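Local structure of cellulase (Bacteroides salanitronis, 6WQY) at residues E22-I27 with G302-I307; G47-T52 with L82-E87; T96-V101 with A157-D162; N227-V232 with T288-K293. The protein is a broad-specificity family 5 endoglucanase that probably cleaves beta-1,4-glucan chains such as cellulose, seen here as its catalytic TIM-barrel domain. All blocks are in the same frame, centred on the assembly; numbering follows the deposited sequence.

Contact 1. Residues E22-I27 with G302-I307; sequences ETPLEI and GIPAYI
The peptide joining Gly302 to Ile303 presents one face to the ring of Pro24: CG stands almost straight above the carbonyl carbon, 3.4 Å from Gly302 C, while Pro24 CB turns to the second ring, 4.4 Å from Pro304 CB. Pro304 is also touched by Ile27, whose CD1 lies 3.8 Å from Pro304 CG. With CG1 anti to its carbonyl carbon (chi1 -66°) and the chain extended beyond, Ile27 brings that methyl obliquely over the proline. No direct hydrogen bond crosses the contact; two waters bridge the backbones instead. Water 1 sits between Glu22 O and Gly302 O, 2.8 Å from Gly302 O. Water 2 accepts from Ala305 N (3.1 Å) and reaches Pro24 O (3.0 Å). Both segments change structure here. Thr23 is the N-cap of helix 24-31, its OG1 weakly accepting from Glu26 N at 3.3 Å. Gly302, with positive phi, is the C-prime residue of the Schellman motif that ends helix 284-299. Ile27 also touches Tyr218, just before strand 219-222, and Met247, near the start of strand 246-251. Helix 24-31, ahead of the first barrel strand, thus packs against the N-terminal end of a (beta/alpha)8 barrel.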
loop_
_atom_site.group_PDB
_atom_site.type_symbol
_atom_site.label_atom_id
_atom_site.label_comp_id
_atom_site.label_asym_id
_atom_site.label_seq_id
_atom_site.Cartn_x
_atom_site.Cartn_y
_atom_site.Cartn_z
ATOM N N GLU A 22 -20.258 0.957 3.296
ATOM C CA GLU A 22 -20.150 0.620 4.703
ATOM C C GLU A 22 -19.656 -0.797 4.926
ATOM O O GLU A 22 -19.092 -1.080 5.987
ATOM C CB GLU A 22 -21.506 0.755 5.417
ATOM C CG GLU A 22 -22.120 2.130 5.331
ATOM C CD GLU A 22 -21.209 3.201 5.888
ATOM O OE1 GLU A 22 -20.812 3.124 7.090
ATOM O OE2 GLU A 22 -20.886 4.120 5.121
ATOM N N THR A 23 -19.854 -1.706 3.953
ATOM C CA THR A 23 -19.468 -3.097 4.098
ATOM C C THR A 23 -18.143 -3.345 3.389
ATOM O O THR A 23 -17.799 -2.640 2.432
ATOM C CB THR A 23 -20.530 -4.026 3.491
ATOM O OG1 THR A 23 -20.582 -3.813 2.079
ATOM C CG2 THR A 23 -21.900 -3.779 4.116
ATOM N N PRO A 24 -17.383 -4.345 3.834
ATOM C CA PRO A 24 -16.094 -4.614 3.185
ATOM C C PRO A 24 -16.178 -4.804 1.691
ATOM O O PRO A 24 -15.322 -4.299 0.963
ATOM C CB PRO A 24 -15.600 -5.875 3.904
ATOM C CG PRO A 24 -16.168 -5.734 5.276
ATOM C CD PRO A 24 -17.546 -5.142 5.066
ATOM N N LEU A 25 -17.168 -5.540 1.202
ATOM C CA LEU A 25 -17.231 -5.815 -0.228
ATOM C C LEU A 25 -17.578 -4.560 -1.020
ATOM O O LEU A 25 -17.055 -4.358 -2.122
ATOM C CB LEU A 25 -18.199 -6.954 -0.514
ATOM C CG LEU A 25 -17.731 -8.305 0.033
ATOM C CD1 LEU A 25 -18.786 -9.380 -0.179
ATOM C CD2 LEU A 25 -16.414 -8.722 -0.607
ATOM N N GLU A 26 -18.434 -3.690 -0.471
ATOM C CA GLU A 26 -18.770 -2.450 -1.160
ATOM C C GLU A 26 -17.597 -1.477 -1.185
ATOM O O GLU A 26 -17.361 -0.787 -2.186
ATOM C CB GLU A 26 -19.974 -1.797 -0.487
ATOM C CG GLU A 26 -21.304 -2.468 -0.790
ATOM C CD GLU A 26 -21.654 -2.398 -2.263
ATOM O OE1 GLU A 26 -21.218 -3.291 -3.021
ATOM O OE2 GLU A 26 -22.346 -1.439 -2.665
ATOM N N ILE A 27 -16.865 -1.393 -0.085
ATOM C CA ILE A 27 -15.666 -0.569 -0.060
ATOM C C ILE A 27 -14.666 -1.083 -1.083
ATOM O O ILE A 27 -14.052 -0.305 -1.827
ATOM C CB ILE A 27 -15.114 -0.507 1.378
ATOM C CG1 ILE A 27 -16.114 0.229 2.275
ATOM C CG2 ILE A 27 -13.742 0.149 1.400
ATOM C CD1 ILE A 27 -15.857 0.061 3.745
ATOM N N GLY A 302 -16.994 -7.683 9.103
ATOM C CA GLY A 302 -17.389 -6.332 8.767
ATOM C C GLY A 302 -16.257 -5.339 8.691
ATOM O O GLY A 302 -16.520 -4.127 8.607
ATOM N N ILE A 303 -15.018 -5.800 8.727
ATOM C CA ILE A 303 -13.854 -4.920 8.720
ATOM C C ILE A 303 -13.241 -4.954 7.322
ATOM O O ILE A 303 -12.808 -6.029 6.879
ATOM C CB ILE A 303 -12.820 -5.351 9.775
ATOM C CG1 ILE A 303 -13.452 -5.385 11.166
ATOM C CG2 ILE A 303 -11.615 -4.414 9.736
ATOM C CD1 ILE A 303 -12.565 -6.026 12.210
ATOM N N PRO A 304 -13.173 -3.829 6.619
ATOM C CA PRO A 304 -12.555 -3.826 5.285
ATOM C C PRO A 304 -11.050 -3.995 5.370
ATOM O O PRO A 304 -10.423 -3.696 6.387
ATOM C CB PRO A 304 -12.934 -2.454 4.708
ATOM C CG PRO A 304 -13.191 -1.595 5.892
ATOM C CD PRO A 304 -13.628 -2.484 7.023
ATOM N N ALA A 305 -10.474 -4.460 4.263
ATOM C CA ALA A 305 -9.038 -4.669 4.173
ATOM C C ALA A 305 -8.610 -4.525 2.725
ATOM O O ALA A 305 -9.387 -4.791 1.807
ATOM C CB ALA A 305 -8.652 -6.057 4.695
ATOM N N TYR A 306 -7.345 -4.141 2.522
ATOM C CA TYR A 306 -6.822 -3.994 1.175
ATOM C C TYR A 306 -5.397 -4.509 1.108
ATOM O O TYR A 306 -4.679 -4.566 2.101
ATOM C CB TYR A 306 -6.895 -2.556 0.651
ATOM C CG TYR A 306 -6.049 -1.525 1.384
ATOM C CD1 TYR A 306 -6.463 -0.994 2.592
ATOM C CD2 TYR A 306 -4.854 -1.058 0.848
ATOM C CE1 TYR A 306 -5.714 -0.035 3.255
ATOM C CE2 TYR A 306 -4.097 -0.100 1.499
ATOM C CZ TYR A 306 -4.530 0.422 2.708
ATOM O OH TYR A 306 -3.828 1.391 3.382
ATOM N N ILE A 307 -5.003 -4.901 -0.098
ATOM C CA ILE A 307 -3.657 -5.401 -0.379
ATOM C C ILE A 307 -2.910 -4.218 -0.987
ATOM O O ILE A 307 -2.990 -3.939 -2.189
ATOM C CB ILE A 307 -3.694 -6.626 -1.290
ATOM C CG1 ILE A 307 -4.444 -7.786 -0.622
ATOM C CG2 ILE A 307 -2.287 -7.045 -1.666
ATOM C CD1 ILE A 307 -4.960 -8.803 -1.585
HETATM O O HOH W 1 -19.083 -3.275 7.716
HETATM O O HOH W 2 -12.562 -4.666 1.983
#

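Contact 2. Residues G47-T52 with L82-E87; sequences GVADET and LGHVGE
Across the contact, the imidazole of His84 meets two small side chains. Val48 CG1 lies over one ring face, 4.1 Å from the centroid and 27° off the normal, a CH-pi contact, and Ala49 CB meets His84 CD2 at 3.7 Å. Water 3 joins His84 NE2 (2.8 Å) to Ala49 O (3.2 Å). One backbone bond links the segments: Ala49 N donates to Leu82 O at 2.9 Å and 170°, nearly straight. On its other face the ring stacks directly on Tyr97 of helix 95-110, so the imidazole is clamped between a methyl and a phenol. With CG anti to the carbonyl carbon (chi1 -69°), His84 places its ring in that slot. An alanine here is likely to leave Val48 and Tyr97 facing a gap and water 3 with one fewer partner. Gly83, at positive phi, passes so near Val48 that a CB on it would collide with Val48 CG2. Strands 48-49 and 44-45 form a small antiparallel hairpin in the loop after strand 34-37; it is laid against the loop after strand 74-77, at the C-terminal end of the barrel strands, where TIM-barrel glycosidases carry their active sites.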
loop_
_atom_site.group_PDB
_atom_site.type_symbol
_atom_site.label_atom_id
_atom_site.label_comp_id
_atom_site.label_asym_id
_atom_site.label_seq_id
_atom_site.Cartn_x
_atom_site.Cartn_y
_atom_site.Cartn_z
ATOM N N GLY A 47 19.901 10.873 2.872
ATOM C CA GLY A 47 19.118 11.276 4.021
ATOM C C GLY A 47 17.874 12.087 3.724
ATOM O O GLY A 47 17.152 12.449 4.665
ATOM N N VAL A 48 17.581 12.375 2.458
ATOM C CA VAL A 48 16.490 13.264 2.106
ATOM C C VAL A 48 15.675 12.612 1.011
ATOM O O VAL A 48 16.222 12.050 0.054
ATOM C CB VAL A 48 17.007 14.646 1.650
ATOM C CG1 VAL A 48 15.849 15.604 1.424
ATOM C CG2 VAL A 48 17.987 15.201 2.671
ATOM N N ALA A 49 14.362 12.689 1.144
ATOM C CA ALA A 49 13.470 12.305 0.064
ATOM C C ALA A 49 13.900 12.989 -1.221
ATOM O O ALA A 49 14.238 14.169 -1.224
ATOM C CB ALA A 49 12.034 12.698 0.430
ATOM N N ASP A 50 13.924 12.226 -2.313
ATOM C CA ASP A 50 14.531 12.676 -3.571
ATOM C C ASP A 50 13.834 11.875 -4.685
ATOM O O ASP A 50 14.256 10.772 -5.027
ATOM C CB ASP A 50 16.030 12.465 -3.531
ATOM C CG ASP A 50 16.752 13.101 -4.694
ATOM O OD1 ASP A 50 16.120 13.342 -5.732
ATOM O OD2 ASP A 50 17.983 13.327 -4.559
ATOM N N GLU A 51 12.753 12.446 -5.202
ATOM C CA GLU A 51 11.818 11.746 -6.077
ATOM C C GLU A 51 12.473 11.151 -7.315
ATOM O O GLU A 51 12.009 10.114 -7.815
ATOM C CB GLU A 51 10.744 12.753 -6.495
ATOM C CG GLU A 51 9.692 12.175 -7.398
ATOM C CD GLU A 51 8.667 13.190 -7.910
ATOM O OE1 GLU A 51 8.633 14.363 -7.443
ATOM O OE2 GLU A 51 7.878 12.788 -8.780
ATOM N N THR A 52 13.498 11.790 -7.850
ATOM C CA THR A 52 14.081 11.359 -9.110
ATOM C C THR A 52 15.361 10.554 -8.919
ATOM O O THR A 52 16.080 10.323 -9.901
ATOM C CB THR A 52 14.333 12.559 -10.026
ATOM O OG1 THR A 52 15.204 13.488 -9.383
ATOM C CG2 THR A 52 13.030 13.259 -10.364
ATOM N N LEU A 82 11.582 11.796 4.995
ATOM C CA LEU A 82 12.912 11.982 5.545
ATOM C C LEU A 82 13.564 13.225 4.961
ATOM O O LEU A 82 13.508 13.486 3.760
ATOM C CB LEU A 82 13.767 10.750 5.224
ATOM C CG LEU A 82 13.341 9.452 5.914
ATOM C CD1 LEU A 82 14.135 8.279 5.336
ATOM C CD2 LEU A 82 13.518 9.546 7.402
ATOM N N GLY A 83 14.192 14.003 5.833
ATOM C CA GLY A 83 14.859 15.216 5.430
ATOM C C GLY A 83 13.954 16.395 5.183
ATOM O O GLY A 83 14.454 17.475 4.844
ATOM N N HIS A 84 12.650 16.249 5.370
ATOM C CA HIS A 84 11.683 17.315 5.150
ATOM C C HIS A 84 10.826 17.591 6.377
ATOM O O HIS A 84 9.758 18.212 6.255
ATOM C CB HIS A 84 10.796 16.994 3.953
ATOM C CG HIS A 84 11.519 17.050 2.659
ATOM N ND1 HIS A 84 12.294 18.131 2.291
ATOM C CD2 HIS A 84 11.553 16.196 1.617
ATOM C CE1 HIS A 84 12.788 17.927 1.082
ATOM N NE2 HIS A 84 12.354 16.762 0.651
ATOM N N VAL A 85 11.260 17.150 7.552
ATOM C CA VAL A 85 10.513 17.351 8.790
ATOM C C VAL A 85 11.431 17.993 9.820
ATOM O O VAL A 85 12.555 17.521 10.046
ATOM C CB VAL A 85 9.932 16.030 9.329
ATOM C CG1 VAL A 85 9.158 16.284 10.602
ATOM C CG2 VAL A 85 9.028 15.390 8.291
ATOM N N GLY A 86 10.967 19.074 10.435
ATOM C CA GLY A 86 11.741 19.796 11.416
ATOM C C GLY A 86 11.805 19.075 12.753
ATOM O O GLY A 86 11.328 17.956 12.936
ATOM N N GLU A 87 12.406 19.766 13.714
ATOM C CA GLU A 87 12.653 19.209 15.032
ATOM C C GLU A 87 11.408 19.300 15.913
ATOM O O GLU A 87 10.446 20.026 15.628
ATOM C CB GLU A 87 13.806 19.953 15.715
ATOM C CG GLU A 87 15.139 19.833 14.993
ATOM C CD GLU A 87 15.632 18.401 14.924
ATOM O OE1 GLU A 87 15.318 17.615 15.843
ATOM O OE2 GLU A 87 16.330 18.061 13.945
HETATM O O HOH W 3 12.422 16.680 -2.152
#

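Contact 3. Residues T96-V101 with A157-D162; sequences TYLNRV and ANRFAD
Leu98 packs along Arg159 where two neighbouring outer helices of the (beta/alpha)8 barrel meet: helix 95-110, which follows strand 74-77, and helix 139-159, which follows strand 114-118. The contact is joined by side chains and a water, with no direct hydrogen bond across it. Taking helix 95-110 from its start, Leu98 comes first. Its CG is anti to the backbone N (chi1 -172°), which sends the branched end toward helix 139-159, past the aliphatic part of the arginine running the opposite way. Leu98 CG is 3.7 Å from Arg159 CG, and CD2 is 3.8 Å from Arg159 CB; Leu98 also lies beside Glu95, a residue seen to bind magnesium. Next, Asn99 addresses the polar end of the same arginine. Asn99 OD1 lies in the guanidinium plane, at its edge, but 3.7 Å from Arg159 NH2; the amide and guanidinium planes are 49° apart. Water 4 closes this gap, donating to Asn99 OD1 at 2.8 Å and accepting from Arg159 NH2 at 2.9 Å. Nearly a turn on from Leu98, Val101 faces Phe160, the first residue to leave the helix, its CG1 4.1 Å from Phe160 CZ and the two side chains at about a right angle. Phe160 also packs on Ala102, Val105, Leu167 and Phe169, filling the seam between helix 95-110 and strand 167-170. Arg159 bends at chi2 (63°), and its CG both receives Leu98 and stands 4.3 Å above the Phe160 ring plane, over the ring centre.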
loop_
_atom_site.group_PDB
_atom_site.type_symbol
_atom_site.label_atom_id
_atom_site.label_comp_id
_atom_site.label_asym_id
_atom_site.label_seq_id
_atom_site.Cartn_x
_atom_site.Cartn_y
_atom_site.Cartn_z
ATOM N N THR A 96 7.134 23.207 0.594
ATOM C CA THR A 96 7.262 22.856 -0.814
ATOM C C THR A 96 7.136 21.352 -1.025
ATOM O O THR A 96 6.529 20.913 -2.007
ATOM C CB THR A 96 8.571 23.382 -1.377
ATOM O OG1 THR A 96 8.499 24.817 -1.416
ATOM C CG2 THR A 96 8.835 22.868 -2.778
ATOM N N TYR A 97 7.694 20.541 -0.126
ATOM C CA TYR A 97 7.526 19.097 -0.283
ATOM C C TYR A 97 6.064 18.701 -0.117
ATOM O O TYR A 97 5.540 17.875 -0.873
ATOM C CB TYR A 97 8.422 18.348 0.691
ATOM C CG TYR A 97 8.467 16.868 0.384
ATOM C CD1 TYR A 97 8.978 16.410 -0.827
ATOM C CD2 TYR A 97 7.985 15.924 1.279
ATOM C CE1 TYR A 97 9.021 15.064 -1.132
ATOM C CE2 TYR A 97 8.035 14.569 0.984
ATOM C CZ TYR A 97 8.555 14.144 -0.215
ATOM O OH TYR A 97 8.634 12.814 -0.566
ATOM N N LEU A 98 5.391 19.264 0.885
ATOM C CA LEU A 98 3.967 19.004 1.050
ATOM C C LEU A 98 3.185 19.439 -0.180
ATOM O O LEU A 98 2.243 18.753 -0.603
ATOM C CB LEU A 98 3.489 19.693 2.324
ATOM C CG LEU A 98 2.074 19.426 2.808
ATOM C CD1 LEU A 98 1.794 17.941 2.953
ATOM C CD2 LEU A 98 1.848 20.137 4.131
ATOM N N ASN A 99 3.570 20.567 -0.786
ATOM C CA ASN A 99 2.939 20.979 -2.028
ATOM C C ASN A 99 3.138 19.938 -3.123
ATOM O O ASN A 99 2.218 19.676 -3.909
ATOM C CB ASN A 99 3.496 22.326 -2.474
ATOM C CG ASN A 99 2.818 22.821 -3.727
ATOM O OD1 ASN A 99 1.749 23.434 -3.666
ATOM N ND2 ASN A 99 3.422 22.561 -4.872
ATOM N N ARG A 100 4.336 19.357 -3.225
ATOM C CA ARG A 100 4.567 18.333 -4.243
ATOM C C ARG A 100 3.649 17.131 -4.025
ATOM O O ARG A 100 3.088 16.579 -4.980
ATOM C CB ARG A 100 6.028 17.891 -4.252
ATOM C CG ARG A 100 6.331 16.759 -5.222
ATOM C CD ARG A 100 5.970 17.125 -6.655
ATOM N NE ARG A 100 6.241 16.038 -7.585
ATOM C CZ ARG A 100 5.670 15.918 -8.773
ATOM N NH1 ARG A 100 4.775 16.801 -9.191
ATOM N NH2 ARG A 100 5.981 14.876 -9.532
ATOM N N VAL A 101 3.500 16.693 -2.774
ATOM C CA VAL A 101 2.562 15.607 -2.495
ATOM C C VAL A 101 1.165 16.008 -2.971
ATOM O O VAL A 101 0.441 15.212 -3.595
ATOM C CB VAL A 101 2.588 15.252 -0.994
ATOM C CG1 VAL A 101 1.547 14.199 -0.674
ATOM C CG2 VAL A 101 3.970 14.763 -0.586
ATOM N N ALA A 157 -3.230 16.069 7.258
ATOM C CA ALA A 157 -4.688 16.129 7.244
ATOM C C ALA A 157 -5.174 17.546 6.993
ATOM O O ALA A 157 -6.122 17.764 6.217
ATOM C CB ALA A 157 -5.235 15.601 8.567
ATOM N N ASN A 158 -4.558 18.539 7.632
ATOM C CA ASN A 158 -4.996 19.917 7.430
ATOM C C ASN A 158 -4.769 20.356 5.986
ATOM O O ASN A 158 -5.573 21.098 5.418
ATOM C CB ASN A 158 -4.298 20.845 8.419
ATOM C CG ASN A 158 -4.915 20.791 9.810
ATOM O OD1 ASN A 158 -6.081 20.462 9.979
ATOM N ND2 ASN A 158 -4.119 21.141 10.814
ATOM N N ARG A 159 -3.671 19.917 5.375
ATOM C CA ARG A 159 -3.361 20.320 4.004
ATOM C C ARG A 159 -4.362 19.760 3.006
ATOM O O ARG A 159 -4.550 20.339 1.928
ATOM C CB ARG A 159 -1.944 19.870 3.639
ATOM C CG ARG A 159 -1.482 20.230 2.244
ATOM C CD ARG A 159 -1.430 21.740 2.054
ATOM N NE ARG A 159 -0.910 22.135 0.752
ATOM C CZ ARG A 159 -1.610 22.079 -0.379
ATOM N NH1 ARG A 159 -2.861 21.648 -0.364
ATOM N NH2 ARG A 159 -1.067 22.462 -1.518
ATOM N N PHE A 160 -5.002 18.646 3.337
ATOM C CA PHE A 160 -5.957 17.968 2.465
ATOM C C PHE A 160 -7.376 18.025 3.016
ATOM O O PHE A 160 -8.236 17.237 2.605
ATOM C CB PHE A 160 -5.496 16.535 2.204
ATOM C CG PHE A 160 -4.232 16.476 1.408
ATOM C CD1 PHE A 160 -4.229 16.881 0.078
ATOM C CD2 PHE A 160 -3.044 16.066 1.979
ATOM C CE1 PHE A 160 -3.068 16.858 -0.668
ATOM C CE2 PHE A 160 -1.879 16.048 1.241
ATOM C CZ PHE A 160 -1.883 16.448 -0.076
ATOM N N ALA A 161 -7.648 18.972 3.916
ATOM C CA ALA A 161 -8.941 19.011 4.591
ATOM C C ALA A 161 -10.089 19.223 3.618
ATOM O O ALA A 161 -11.218 18.808 3.901
ATOM C CB ALA A 161 -8.943 20.119 5.642
ATOM N N ASP A 162 -9.830 19.873 2.488
ATOM C CA ASP A 162 -10.870 20.145 1.510
ATOM C C ASP A 162 -11.144 18.976 0.574
ATOM O O ASP A 162 -12.105 19.042 -0.201
ATOM C CB ASP A 162 -10.480 21.375 0.680
ATOM C CG ASP A 162 -9.152 21.193 -0.042
ATOM O OD1 ASP A 162 -8.253 20.527 0.513
ATOM O OD2 ASP A 162 -9.008 21.715 -1.167
HETATM O O HOH W 4 0.912 24.617 -1.315
#

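Contact 4. Residues N227-V232 with T288-K293; sequences NIDLTV and TGQFAK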
loop_
_atom_site.group_PDB
_atom_site.type_symbol
_atom_site.label_atom_id
_atom_site.label_comp_id
_atom_site.label_asym_id
_atom_site.label_seq_id
_atom_site.Cartn_x
_atom_site.Cartn_y
_atom_site.Cartn_z
ATOM N N ASN A 227 2.404 -8.203 7.210
ATOM C CA ASN A 227 2.341 -9.647 7.011
ATOM C C ASN A 227 0.961 -10.174 7.385
ATOM O O ASN A 227 0.450 -9.874 8.461
ATOM C CB ASN A 227 3.400 -10.307 7.887
ATOM C CG ASN A 227 3.358 -11.804 7.793
ATOM O OD1 ASN A 227 2.730 -12.486 8.616
ATOM N ND2 ASN A 227 4.003 -12.347 6.780
ATOM N N ILE A 228 0.347 -10.956 6.498
ATOM C CA ILE A 228 -1.016 -11.422 6.769
ATOM C C ILE A 228 -1.111 -12.176 8.098
ATOM O O ILE A 228 -2.021 -11.925 8.902
ATOM C CB ILE A 228 -1.574 -12.237 5.590
ATOM C CG1 ILE A 228 -1.960 -11.283 4.451
ATOM C CG2 ILE A 228 -2.771 -13.083 6.032
ATOM C CD1 ILE A 228 -2.370 -11.958 3.166
ATOM N N ASP A 229 -0.202 -13.115 8.355
ATOM C CA ASP A 229 -0.325 -13.905 9.576
ATOM C C ASP A 229 -0.159 -13.041 10.821
ATOM O O ASP A 229 -0.924 -13.164 11.789
ATOM C CB ASP A 229 0.669 -15.060 9.565
ATOM C CG ASP A 229 0.223 -16.167 8.655
ATOM O OD1 ASP A 229 -0.796 -16.815 8.976
ATOM O OD2 ASP A 229 0.858 -16.343 7.593
ATOM N N LEU A 230 0.852 -12.179 10.839
ATOM C CA LEU A 230 1.055 -11.347 12.021
ATOM C C LEU A 230 -0.065 -10.335 12.206
ATOM O O LEU A 230 -0.327 -9.899 13.337
ATOM C CB LEU A 230 2.409 -10.653 11.989
ATOM C CG LEU A 230 3.611 -11.592 11.993
ATOM C CD1 LEU A 230 4.901 -10.779 12.002
ATOM C CD2 LEU A 230 3.587 -12.529 13.189
ATOM N N THR A 231 -0.710 -9.939 11.108
ATOM C CA THR A 231 -1.850 -9.027 11.172
ATOM C C THR A 231 -3.074 -9.740 11.750
ATOM O O THR A 231 -3.670 -9.283 12.735
ATOM C CB THR A 231 -2.135 -8.461 9.777
ATOM O OG1 THR A 231 -0.982 -7.739 9.323
ATOM C CG2 THR A 231 -3.321 -7.503 9.778
ATOM N N VAL A 232 -3.464 -10.881 11.180
ATOM C CA VAL A 232 -4.649 -11.541 11.725
ATOM C C VAL A 232 -4.435 -11.942 13.183
ATOM O O VAL A 232 -5.388 -11.952 13.974
ATOM C CB VAL A 232 -5.133 -12.726 10.863
ATOM C CG1 VAL A 232 -5.388 -12.276 9.427
ATOM C CG2 VAL A 232 -4.161 -13.883 10.917
ATOM N N THR A 288 -5.000 -18.622 -1.806
ATOM C CA THR A 288 -6.337 -18.726 -1.229
ATOM C C THR A 288 -6.278 -18.963 0.274
ATOM O O THR A 288 -7.123 -18.444 1.019
ATOM C CB THR A 288 -7.161 -19.810 -1.926
ATOM O OG1 THR A 288 -6.461 -21.045 -1.857
ATOM C CG2 THR A 288 -7.403 -19.450 -3.381
ATOM N N GLY A 289 -5.287 -19.718 0.751
ATOM C CA GLY A 289 -5.179 -19.941 2.180
ATOM C C GLY A 289 -4.902 -18.671 2.957
ATOM O O GLY A 289 -5.478 -18.433 4.025
ATOM N N GLN A 290 -3.997 -17.839 2.447
ATOM C CA GLN A 290 -3.684 -16.584 3.118
ATOM C C GLN A 290 -4.846 -15.612 3.018
ATOM O O GLN A 290 -5.174 -14.928 3.998
ATOM C CB GLN A 290 -2.411 -15.987 2.529
ATOM C CG GLN A 290 -1.169 -16.806 2.811
ATOM C CD GLN A 290 -0.952 -16.995 4.296
ATOM O OE1 GLN A 290 -1.359 -18.003 4.866
ATOM N NE2 GLN A 290 -0.315 -16.018 4.929
ATOM N N PHE A 291 -5.461 -15.501 1.841
ATOM C CA PHE A 291 -6.573 -14.564 1.718
ATOM C C PHE A 291 -7.776 -15.037 2.542
ATOM O O PHE A 291 -8.550 -14.201 3.040
ATOM C CB PHE A 291 -6.949 -14.328 0.254
ATOM C CG PHE A 291 -5.910 -13.586 -0.553
ATOM C CD1 PHE A 291 -4.698 -13.193 -0.025
ATOM C CD2 PHE A 291 -6.175 -13.279 -1.876
ATOM C CE1 PHE A 291 -3.762 -12.524 -0.811
ATOM C CE2 PHE A 291 -5.251 -12.621 -2.664
ATOM C CZ PHE A 291 -4.049 -12.246 -2.136
ATOM N N ALA A 292 -7.935 -16.362 2.718
ATOM C CA ALA A 292 -9.003 -16.882 3.570
ATOM C C ALA A 292 -8.835 -16.420 5.009
ATOM O O ALA A 292 -9.834 -16.202 5.712
ATOM C CB ALA A 292 -9.041 -18.406 3.494
ATOM N N LYS A 293 -7.592 -16.273 5.480
ATOM C CA LYS A 293 -7.383 -15.770 6.839
ATOM C C LYS A 293 -7.884 -14.342 6.957
ATOM O O LYS A 293 -8.534 -13.976 7.947
ATOM C CB LYS A 293 -5.900 -15.852 7.210
ATOM C CG LYS A 293 -5.347 -17.260 7.265
ATOM C CD LYS A 293 -3.847 -17.296 7.494
ATOM C CE LYS A 293 -3.325 -18.714 7.522
ATOM N NZ LYS A 293 -1.832 -18.771 7.531
HETATM O O HOH W 5 1.264 -18.917 6.616
#
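Lys293 NZ is gripped by two oxygens, one from each helix: it donates to Asp229 OD1 at 2.6 Å, a salt bridge using the syn lone pair, and to Gln290 OE1 at 2.8 Å, in the carbonyl plane on a lone pair. The other end of the same amide closes the ring, as Gln290 NE2 donates to Asp229 OD2 at 2.9 Å and 158°, reaching it from above the carboxylate plane. Water 5 donates to Asp229 OD2 at 2.8 Å. Gln290 bends at chi2 (-58°), which brings its amide alongside the ion pair, whereas Lys293 extends fully beyond CG. Asp229 has a second deposited conformer, so these bonds describe one of its states. Beside this network Ile228 packs inward: CG2 is 3.6 Å from Gln290 O, and CD1 meets Phe291 CD1 at 4.1 Å at the ring edge. The helix segments run almost parallel, 20° apart with axes 10.0 Å from each other, as neighbouring outer helices of a TIM barrel can. Asn227 caps the first, its OD1 accepting from Leu230 N at 2.9 Å. A leucine in place of Gln290 would probably leave Lys293 and Asp229 without the amide that braces both, and the carboxylate freer to turn. The two charges probably set the amide's orientation, NH2 to the anion and oxygen to the cation, and the nearby helix N terminus probably steadies the negative charge on Asp229.

Contact 1 opens nearest the N terminus, at 22-27, and closes only at 302-307, so the other three contacts nest inside its long loop. Within it they run in series without crossing: contact 2 closes at 82-87, contact 3 spans 96-101 to 157-162, and contact 4 spans 227-232 to 288-293. Contacts 2 and 3 touch on one side of the barrel, through the Glu51 to Arg100 salt bridge, tying strand-end loops to an outer helix. Contacts 1 and 4 touch elsewhere, where Ile307 packs on Phe291, joining strand 305-310 to the preceding helix 284-299. Contacts 2 and 4 lie on opposite sides of the chain's centre, their centres about 33 Å apart.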